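Local atomic coordinates of isoflavone reductase (Medicago sativa, PDB entry 2GAS), a protein that catalyses the NADPH-dependent reduction of 2'-hydroxyisoflavones to chiral isoflavanones, giving the penultimate intermediate in the synthesis of the phytoalexin (-)-medicarpin in alfalfa. Residues V19-V33 / L48-G62. Sequence-based numbering, arbitrary orientation.
Sequences VWASIKAGNPTYALV and LIDNYQSLGVILLEG
V19 lays its CG1 methyl over the face of the Y52 ring, 3.9 Å from the ring centroid and almost on the normal. This CH-pi contact packs helix 15-25 beside helix 42-54 on one side of a Rossmann-type parallel sheet. The segments 29-33 and 58-61 are the two strands of a beta-alpha-beta unit, with helix 42-54 as the crossover. CG1 of V19 stands anti to the backbone N (chi1 171°), which lets it touch both the Y52 ring and CG2 of V57. The edge of Y52 meets the face of W20 in an offset edge-to-face pair, planes 79° apart. The hydroxyl of Y52 hydrogen-bonds to the carbonyl O of P10, in the inferred NADP(+)-binding loop, so Y52 ties helix 42-54 to that loop.

W20 NE1 donates to N51 OD1 at 2.8 Å. The acceptor lies in the indole plane, but the donor sits above the amide's carbonyl plane, and the two flat groups are nearly perpendicular. CD1 of L55 abuts the indole edge at CD1 of W20, and CD1 of L48 touches CZ2 of W20 at 3.9 Å. A leucine at W20 would probably leave N51 OD1 without this donor and the Y52 edge without its aromatic face.

Deeper in, V57 packs between I23 of helix 15-25 and A31 of the sheet: its CG2 meets CD1 of I23, and its CG1 meets CB of A31. On the opposite face of the sheet, CD2 of Y30 touches CG2 of I58 at 3.6 Å, the two side chains lying side by side. Five backbone hydrogen bonds join the strands, from I58 N to T29 O at one end to G62 N to V33 O at the other. At the start of the pair, one water accepts from T29 N at 2.8 Å and donates to G56 O at 2.9 Å.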
ATOM      1  N   VAL A  19      -0.362  -7.556 -10.011  1.00 15.09           N
ATOM      2  CA  VAL A  19      -0.316  -8.241 -11.299  1.00 14.42           C
ATOM      3  C   VAL A  19      -0.784  -9.685 -11.103  1.00 15.20           C
ATOM      4  O   VAL A  19      -1.651 -10.167 -11.832  1.00 16.16           O
ATOM      5  CB  VAL A  19       1.114  -8.264 -11.893  1.00 15.16           C
ATOM      6  CG1 VAL A  19       1.153  -9.171 -13.115  1.00 15.95           C
ATOM      7  CG2 VAL A  19       1.546  -6.849 -12.271  1.00 16.00           C
ATOM      8  N   TRP A  20      -0.228 -10.371 -10.109  1.00 15.82           N
ATOM      9  CA  TRP A  20      -0.622 -11.757  -9.871  1.00 15.95           C
ATOM     10  C   TRP A  20      -2.099 -11.908  -9.492  1.00 16.53           C
ATOM     11  O   TRP A  20      -2.757 -12.859  -9.912  1.00 15.93           O
ATOM     12  CB  TRP A  20       0.268 -12.397  -8.799  1.00 14.13           C
ATOM     13  CG  TRP A  20       1.679 -12.645  -9.279  1.00 16.08           C
ATOM     14  CD1 TRP A  20       2.055 -13.074 -10.522  1.00 17.88           C
ATOM     15  CD2 TRP A  20       2.885 -12.507  -8.523  1.00 16.00           C
ATOM     16  NE1 TRP A  20       3.421 -13.210 -10.586  1.00 16.45           N
ATOM     17  CE2 TRP A  20       3.956 -12.870  -9.372  1.00 17.15           C
ATOM     18  CE3 TRP A  20       3.170 -12.112  -7.205  1.00 15.53           C
ATOM     19  CZ2 TRP A  20       5.291 -12.851  -8.949  1.00 17.85           C
ATOM     20  CZ3 TRP A  20       4.499 -12.091  -6.785  1.00 17.56           C
ATOM     21  CH2 TRP A  20       5.543 -12.460  -7.657  1.00 16.74           C
ATOM     22  N   ALA A  21      -2.628 -10.974  -8.708  1.00 16.75           N
ATOM     23  CA  ALA A  21      -4.031 -11.059  -8.312  1.00 15.99           C
ATOM     24  C   ALA A  21      -4.935 -10.830  -9.521  1.00 16.81           C
ATOM     25  O   ALA A  21      -6.010 -11.417  -9.627  1.00 16.99           O
ATOM     26  CB  ALA A  21      -4.341 -10.034  -7.213  1.00 15.87           C
ATOM     27  N   SER A  22      -4.494  -9.975 -10.438  1.00 15.96           N
ATOM     28  CA  SER A  22      -5.282  -9.689 -11.628  1.00 17.05           C
ATOM     29  C   SER A  22      -5.359 -10.960 -12.473  1.00 17.10           C
ATOM     30  O   SER A  22      -6.428 -11.321 -12.967  1.00 18.20           O
ATOM     31  CB  SER A  22      -4.648  -8.544 -12.420  1.00 16.95           C
ATOM     32  OG  SER A  22      -5.456  -8.183 -13.530  1.00 16.08           O
ATOM     33  N   ILE A  23      -4.227 -11.641 -12.618  1.00 17.13           N
ATOM     34  CA  ILE A  23      -4.186 -12.886 -13.384  1.00 18.76           C
ATOM     35  C   ILE A  23      -5.056 -13.943 -12.709  1.00 19.63           C
ATOM     36  O   ILE A  23      -5.816 -14.647 -13.372  1.00 20.44           O
ATOM     37  CB  ILE A  23      -2.744 -13.441 -13.493  1.00 20.32           C
ATOM     38  CG1 ILE A  23      -1.921 -12.594 -14.468  1.00 20.40           C
ATOM     39  CG2 ILE A  23      -2.771 -14.904 -13.930  1.00 21.34           C
ATOM     40  CD1 ILE A  23      -2.452 -12.569 -15.888  1.00 23.60           C
ATOM     41  N   LYS A  24      -4.937 -14.047 -11.390  1.00 20.06           N
ATOM     42  CA  LYS A  24      -5.700 -15.021 -10.613  1.00 21.18           C
ATOM     43  C   LYS A  24      -7.207 -14.832 -10.785  1.00 21.37           C
ATOM     44  O   LYS A  24      -7.953 -15.807 -10.943  1.00 21.71           O
ATOM     45  CB  LYS A  24      -5.320 -14.901  -9.132  1.00 23.68           C
ATOM     46  CG  LYS A  24      -5.997 -15.898  -8.204  1.00 28.89           C
ATOM     47  CD  LYS A  24      -5.520 -17.311  -8.468  1.00 31.53           C
ATOM     48  CE  LYS A  24      -6.146 -18.287  -7.484  1.00 34.52           C
ATOM     49  NZ  LYS A  24      -5.802 -17.934  -6.074  1.00 35.32           N
ATOM     50  N   ALA A  25      -7.653 -13.578 -10.756  1.00 19.66           N
ATOM     51  CA  ALA A  25      -9.064 -13.246 -10.904  1.00 20.81           C
ATOM     52  C   ALA A  25      -9.570 -13.520 -12.317  1.00 22.91           C
ATOM     53  O   ALA A  25     -10.774 -13.649 -12.536  1.00 24.20           O
ATOM     54  CB  ALA A  25      -9.292 -11.785 -10.550  1.00 21.09           C
ATOM     55  N   GLY A  26      -8.645 -13.590 -13.269  1.00 22.57           N
ATOM     56  CA  GLY A  26      -9.010 -13.861 -14.649  1.00 23.40           C
ATOM     57  C   GLY A  26      -9.119 -12.637 -15.539  1.00 23.25           C
ATOM     58  O   GLY A  26      -9.561 -12.736 -16.684  1.00 24.86           O
ATOM     59  N   ASN A  27      -8.720 -11.475 -15.029  1.00 20.93           N
ATOM     60  CA  ASN A  27      -8.786 -10.255 -15.825  1.00 21.04           C
ATOM     61  C   ASN A  27      -7.702 -10.192 -16.880  1.00 20.08           C
ATOM     62  O   ASN A  27      -6.599 -10.701 -16.676  1.00 21.57           O
ATOM     63  CB  ASN A  27      -8.583  -9.004 -14.966  1.00 20.51           C
ATOM     64  CG  ASN A  27      -9.719  -8.745 -14.025  1.00 19.66           C
ATOM     65  OD1 ASN A  27      -9.844  -9.403 -12.997  1.00 21.84           O
ATOM     66  ND2 ASN A  27     -10.557  -7.775 -14.365  1.00 20.44           N
ATOM     67  N   PRO A  28      -8.009  -9.587 -18.040  1.00 21.61           N
ATOM     68  CA  PRO A  28      -6.963  -9.481 -19.059  1.00 21.40           C
ATOM     69  C   PRO A  28      -6.005  -8.535 -18.331  1.00 19.97           C
ATOM     70  O   PRO A  28      -6.414  -7.453 -17.897  1.00 20.19           O
ATOM     71  CB  PRO A  28      -7.679  -8.791 -20.215  1.00 22.93           C
ATOM     72  CG  PRO A  28      -9.075  -9.315 -20.094  1.00 22.53           C
ATOM     73  CD  PRO A  28      -9.330  -9.239 -18.598  1.00 21.99           C
ATOM     74  N   THR A  29      -4.751  -8.940 -18.183  1.00 18.92           N
ATOM     75  CA  THR A  29      -3.786  -8.148 -17.432  1.00 17.65           C
ATOM     76  C   THR A  29      -2.656  -7.580 -18.273  1.00 18.25           C
ATOM     77  O   THR A  29      -2.037  -8.296 -19.057  1.00 18.83           O
ATOM     78  CB  THR A  29      -3.225  -9.016 -16.287  1.00 17.38           C
ATOM     79  OG1 THR A  29      -4.323  -9.579 -15.556  1.00 16.85           O
ATOM     80  CG2 THR A  29      -2.376  -8.193 -15.341  1.00 16.38           C
ATOM     81  N   TYR A  30      -2.399  -6.285 -18.096  1.00 18.38           N
ATOM     82  CA  TYR A  30      -1.362  -5.570 -18.832  1.00 18.45           C
ATOM     83  C   TYR A  30      -0.374  -4.922 -17.867  1.00 17.56           C
ATOM     84  O   TYR A  30      -0.759  -4.480 -16.787  1.00 17.57           O
ATOM     85  CB  TYR A  30      -1.997  -4.474 -19.697  1.00 18.30           C
ATOM     86  CG  TYR A  30      -3.004  -4.964 -20.715  1.00 19.40           C
ATOM     87  CD1 TYR A  30      -4.228  -5.504 -20.320  1.00 21.68           C
ATOM     88  CD2 TYR A  30      -2.728  -4.886 -22.077  1.00 21.86           C
ATOM     89  CE1 TYR A  30      -5.155  -5.958 -21.263  1.00 23.08           C
ATOM     90  CE2 TYR A  30      -3.643  -5.337 -23.026  1.00 24.18           C
ATOM     91  CZ  TYR A  30      -4.850  -5.872 -22.614  1.00 23.88           C
ATOM     92  OH  TYR A  30      -5.743  -6.333 -23.556  1.00 25.97           O
ATOM     93  N   ALA A  31       0.896  -4.872 -18.254  1.00 17.13           N
ATOM     94  CA  ALA A  31       1.922  -4.253 -17.418  1.00 18.65           C
ATOM     95  C   ALA A  31       2.737  -3.279 -18.264  1.00 19.20           C
ATOM     96  O   ALA A  31       3.189  -3.629 -19.352  1.00 19.27           O
ATOM     97  CB  ALA A  31       2.838  -5.321 -16.820  1.00 18.44           C
ATOM     98  N   LEU A  32       2.905  -2.054 -17.775  1.00 19.76           N
ATOM     99  CA  LEU A  32       3.685  -1.058 -18.505  1.00 20.10           C
ATOM    100  C   LEU A  32       5.152  -1.257 -18.166  1.00 22.20           C
ATOM    101  O   LEU A  32       5.551  -1.166 -17.000  1.00 20.91           O
ATOM    102  CB  LEU A  32       3.266   0.360 -18.116  1.00 21.31           C
ATOM    103  CG  LEU A  32       3.847   1.475 -18.994  1.00 20.83           C
ATOM    104  CD1 LEU A  32       3.161   1.463 -20.361  1.00 22.12           C
ATOM    105  CD2 LEU A  32       3.631   2.815 -18.315  1.00 21.19           C
ATOM    106  N   VAL A  33       5.951  -1.542 -19.186  1.00 21.80           N
ATOM    107  CA  VAL A  33       7.375  -1.769 -18.993  1.00 25.97           C
ATOM    108  C   VAL A  33       8.194  -1.116 -20.094  1.00 29.49           C
ATOM    109  O   VAL A  33       7.766  -1.050 -21.248  1.00 31.03           O
ATOM    110  CB  VAL A  33       7.705  -3.279 -18.977  1.00 27.24           C
ATOM    111  CG1 VAL A  33       7.112  -3.934 -17.736  1.00 25.59           C
ATOM    112  CG2 VAL A  33       7.159  -3.937 -20.227  1.00 29.50           C
ATOM    113  N   LEU A  48      10.639 -11.507 -12.882  1.00 18.62           N
ATOM    114  CA  LEU A  48       9.247 -11.092 -12.814  1.00 18.63           C
ATOM    115  C   LEU A  48       8.619 -10.993 -14.204  1.00 20.43           C
ATOM    116  O   LEU A  48       7.532 -11.520 -14.439  1.00 20.60           O
ATOM    117  CB  LEU A  48       9.149  -9.749 -12.084  1.00 20.45           C
ATOM    118  CG  LEU A  48       8.498  -9.654 -10.697  1.00 25.49           C
ATOM    119  CD1 LEU A  48       8.513 -10.982  -9.964  1.00 23.25           C
ATOM    120  CD2 LEU A  48       9.221  -8.578  -9.905  1.00 20.30           C
ATOM    121  N   ILE A  49       9.302 -10.329 -15.130  1.00 19.93           N
ATOM    122  CA  ILE A  49       8.769 -10.185 -16.480  1.00 22.13           C
ATOM    123  C   ILE A  49       8.559 -11.538 -17.162  1.00 21.90           C
ATOM    124  O   ILE A  49       7.546 -11.749 -17.835  1.00 21.97           O
ATOM    125  CB  ILE A  49       9.692  -9.310 -17.352  1.00 24.88           C
ATOM    126  CG1 ILE A  49       9.797  -7.906 -16.747  1.00 26.40           C
ATOM    127  CG2 ILE A  49       9.151  -9.237 -18.776  1.00 25.19           C
ATOM    128  CD1 ILE A  49       8.481  -7.170 -16.652  1.00 28.34           C
ATOM    129  N   ASP A  50       9.511 -12.452 -16.996  1.00 22.04           N
ATOM    130  CA  ASP A  50       9.387 -13.777 -17.595  1.00 22.14           C
ATOM    131  C   ASP A  50       8.169 -14.479 -17.010  1.00 21.09           C
ATOM    132  O   ASP A  50       7.395 -15.110 -17.733  1.00 20.54           O
ATOM    133  CB  ASP A  50      10.624 -14.627 -17.312  1.00 23.99           C
ATOM    134  CG  ASP A  50      11.806 -14.262 -18.190  1.00 28.51           C
ATOM    135  OD1 ASP A  50      11.625 -13.493 -19.163  1.00 30.26           O
ATOM    136  OD2 ASP A  50      12.916 -14.765 -17.909  1.00 29.94           O
ATOM    137  N   ASN A  51       8.011 -14.371 -15.694  1.00 19.01           N
ATOM    138  CA  ASN A  51       6.885 -14.992 -15.021  1.00 18.15           C
ATOM    139  C   ASN A  51       5.572 -14.415 -15.534  1.00 18.14           C
ATOM    140  O   ASN A  51       4.638 -15.155 -15.847  1.00 18.85           O
ATOM    141  CB  ASN A  51       6.992 -14.796 -13.503  1.00 17.81           C
ATOM    142  CG  ASN A  51       5.788 -15.343 -12.764  1.00 21.07           C
ATOM    143  OD1 ASN A  51       4.790 -14.651 -12.585  1.00 19.57           O
ATOM    144  ND2 ASN A  51       5.869 -16.603 -12.350  1.00 27.40           N
ATOM    145  N   TYR A  52       5.506 -13.092 -15.631  1.00 18.44           N
ATOM    146  CA  TYR A  52       4.304 -12.429 -16.117  1.00 17.95           C
ATOM    147  C   TYR A  52       3.931 -12.923 -17.511  1.00 18.77           C
ATOM    148  O   TYR A  52       2.779 -13.268 -17.767  1.00 17.72           O
ATOM    149  CB  TYR A  52       4.514 -10.911 -16.161  1.00 19.25           C
ATOM    150  CG  TYR A  52       4.736 -10.256 -14.812  1.00 18.30           C
ATOM    151  CD1 TYR A  52       5.133  -8.922 -14.735  1.00 19.44           C
ATOM    152  CD2 TYR A  52       4.560 -10.960 -13.618  1.00 18.48           C
ATOM    153  CE1 TYR A  52       5.359  -8.303 -13.508  1.00 17.43           C
ATOM    154  CE2 TYR A  52       4.785 -10.348 -12.377  1.00 17.14           C
ATOM    155  CZ  TYR A  52       5.190  -9.017 -12.336  1.00 16.83           C
ATOM    156  OH  TYR A  52       5.463  -8.411 -11.124  1.00 16.63           O
ATOM    157  N   GLN A  53       4.906 -12.964 -18.412  1.00 19.09           N
ATOM    158  CA  GLN A  53       4.626 -13.421 -19.766  1.00 21.33           C
ATOM    159  C   GLN A  53       4.166 -14.876 -19.808  1.00 21.48           C
ATOM    160  O   GLN A  53       3.310 -15.233 -20.623  1.00 22.29           O
ATOM    161  CB  GLN A  53       5.854 -13.218 -20.658  1.00 23.28           C
ATOM    162  CG  GLN A  53       6.161 -11.748 -20.907  1.00 28.49           C
ATOM    163  CD  GLN A  53       7.145 -11.531 -22.040  1.00 28.97           C
ATOM    164  OE1 GLN A  53       8.284 -11.983 -21.985  1.00 33.28           O
ATOM    165  NE2 GLN A  53       6.701 -10.834 -23.078  1.00 33.50           N
ATOM    166  N   SER A  54       4.717 -15.711 -18.932  1.00 21.69           N
ATOM    167  CA  SER A  54       4.325 -17.118 -18.900  1.00 21.98           C
ATOM    168  C   SER A  54       2.882 -17.266 -18.419  1.00 23.34           C
ATOM    169  O   SER A  54       2.245 -18.293 -18.661  1.00 23.73           O
ATOM    170  CB  SER A  54       5.258 -17.924 -17.987  1.00 23.54           C
ATOM    171  OG  SER A  54       5.033 -17.635 -16.616  1.00 23.16           O
ATOM    172  N   LEU A  55       2.378 -16.239 -17.737  1.00 21.79           N
ATOM    173  CA  LEU A  55       1.013 -16.234 -17.214  1.00 21.20           C
ATOM    174  C   LEU A  55       0.012 -15.540 -18.132  1.00 20.70           C
ATOM    175  O   LEU A  55      -1.181 -15.482 -17.833  1.00 22.14           O
ATOM    176  CB  LEU A  55       0.974 -15.551 -15.844  1.00 20.75           C
ATOM    177  CG  LEU A  55       1.709 -16.235 -14.694  1.00 22.64           C
ATOM    178  CD1 LEU A  55       1.668 -15.335 -13.464  1.00 19.85           C
ATOM    179  CD2 LEU A  55       1.069 -17.590 -14.404  1.00 22.51           C
ATOM    180  N   GLY A  56       0.496 -14.996 -19.238  1.00 19.12           N
ATOM    181  CA  GLY A  56      -0.394 -14.324 -20.163  1.00 20.03           C
ATOM    182  C   GLY A  56      -0.492 -12.821 -19.984  1.00 19.73           C
ATOM    183  O   GLY A  56      -1.326 -12.176 -20.617  1.00 20.91           O
ATOM    184  N   VAL A  57       0.341 -12.254 -19.118  1.00 20.11           N
ATOM    185  CA  VAL A  57       0.324 -10.807 -18.932  1.00 19.28           C
ATOM    186  C   VAL A  57       0.815 -10.189 -20.231  1.00 20.05           C
ATOM    187  O   VAL A  57       1.795 -10.657 -20.815  1.00 21.61           O
ATOM    188  CB  VAL A  57       1.264 -10.356 -17.787  1.00 16.99           C
ATOM    189  CG1 VAL A  57       1.315  -8.832 -17.718  1.00 16.58           C
ATOM    190  CG2 VAL A  57       0.773 -10.913 -16.462  1.00 18.06           C
ATOM    191  N   ILE A  58       0.122  -9.150 -20.686  1.00 20.47           N
ATOM    192  CA  ILE A  58       0.483  -8.444 -21.910  1.00 21.07           C
ATOM    193  C   ILE A  58       1.367  -7.252 -21.551  1.00 21.26           C
ATOM    194  O   ILE A  58       0.982  -6.403 -20.750  1.00 21.78           O
ATOM    195  CB  ILE A  58      -0.774  -7.921 -22.656  1.00 22.61           C
ATOM    196  CG1 ILE A  58      -1.585  -9.095 -23.218  1.00 25.80           C
ATOM    197  CG2 ILE A  58      -0.367  -6.992 -23.784  1.00 24.16           C
ATOM    198  CD1 ILE A  58      -2.202  -9.982 -22.174  1.00 31.72           C
ATOM    199  N   LEU A  59       2.557  -7.194 -22.137  1.00 20.86           N
ATOM    200  CA  LEU A  59       3.472  -6.097 -21.858  1.00 21.96           C
ATOM    201  C   LEU A  59       3.267  -4.954 -22.833  1.00 22.16           C
ATOM    202  O   LEU A  59       3.369  -5.143 -24.046  1.00 25.11           O
ATOM    203  CB  LEU A  59       4.924  -6.566 -21.962  1.00 20.46           C
ATOM    204  CG  LEU A  59       5.332  -7.755 -21.100  1.00 20.45           C
ATOM    205  CD1 LEU A  59       6.812  -8.033 -21.316  1.00 22.89           C
ATOM    206  CD2 LEU A  59       5.041  -7.454 -19.633  1.00 21.70           C
ATOM    207  N   LEU A  60       2.978  -3.773 -22.302  1.00 21.59           N
ATOM    208  CA  LEU A  60       2.798  -2.589 -23.129  1.00 23.74           C
ATOM    209  C   LEU A  60       4.057  -1.748 -22.936  1.00 25.03           C
ATOM    210  O   LEU A  60       4.454  -1.460 -21.806  1.00 24.71           O
ATOM    211  CB  LEU A  60       1.553  -1.809 -22.695  1.00 22.13           C
ATOM    212  CG  LEU A  60       0.213  -2.528 -22.896  1.00 23.10           C
ATOM    213  CD1 LEU A  60      -0.926  -1.604 -22.493  1.00 20.90           C
ATOM    214  CD2 LEU A  60       0.057  -2.945 -24.353  1.00 22.36           C
ATOM    215  N   GLU A  61       4.691  -1.369 -24.040  1.00 27.01           N
ATOM    216  CA  GLU A  61       5.922  -0.594 -23.970  1.00 30.06           C
ATOM    217  C   GLU A  61       5.659   0.883 -23.721  1.00 30.75           C
ATOM    218  O   GLU A  61       4.886   1.517 -24.440  1.00 31.34           O
ATOM    219  CB  GLU A  61       6.726  -0.767 -25.262  1.00 32.07           C
ATOM    220  CG  GLU A  61       8.178  -0.326 -25.142  1.00 37.46           C
ATOM    221  CD  GLU A  61       8.958  -0.521 -26.429  1.00 39.70           C
ATOM    222  OE1 GLU A  61       8.859  -1.611 -27.032  1.00 41.38           O
ATOM    223  OE2 GLU A  61       9.681   0.416 -26.830  1.00 41.93           O
ATOM    224  N   GLY A  62       6.306   1.432 -22.699  1.00 32.06           N
ATOM    225  CA  GLY A  62       6.112   2.835 -22.396  1.00 33.20           C
ATOM    226  C   GLY A  62       6.774   3.281 -21.111  1.00 34.44           C
ATOM    227  O   GLY A  62       7.220   2.462 -20.306  1.00 33.84           O
TER
HETATM  228  O   HOH W   1      -3.874 -11.149 -19.661  1.00 23.37           O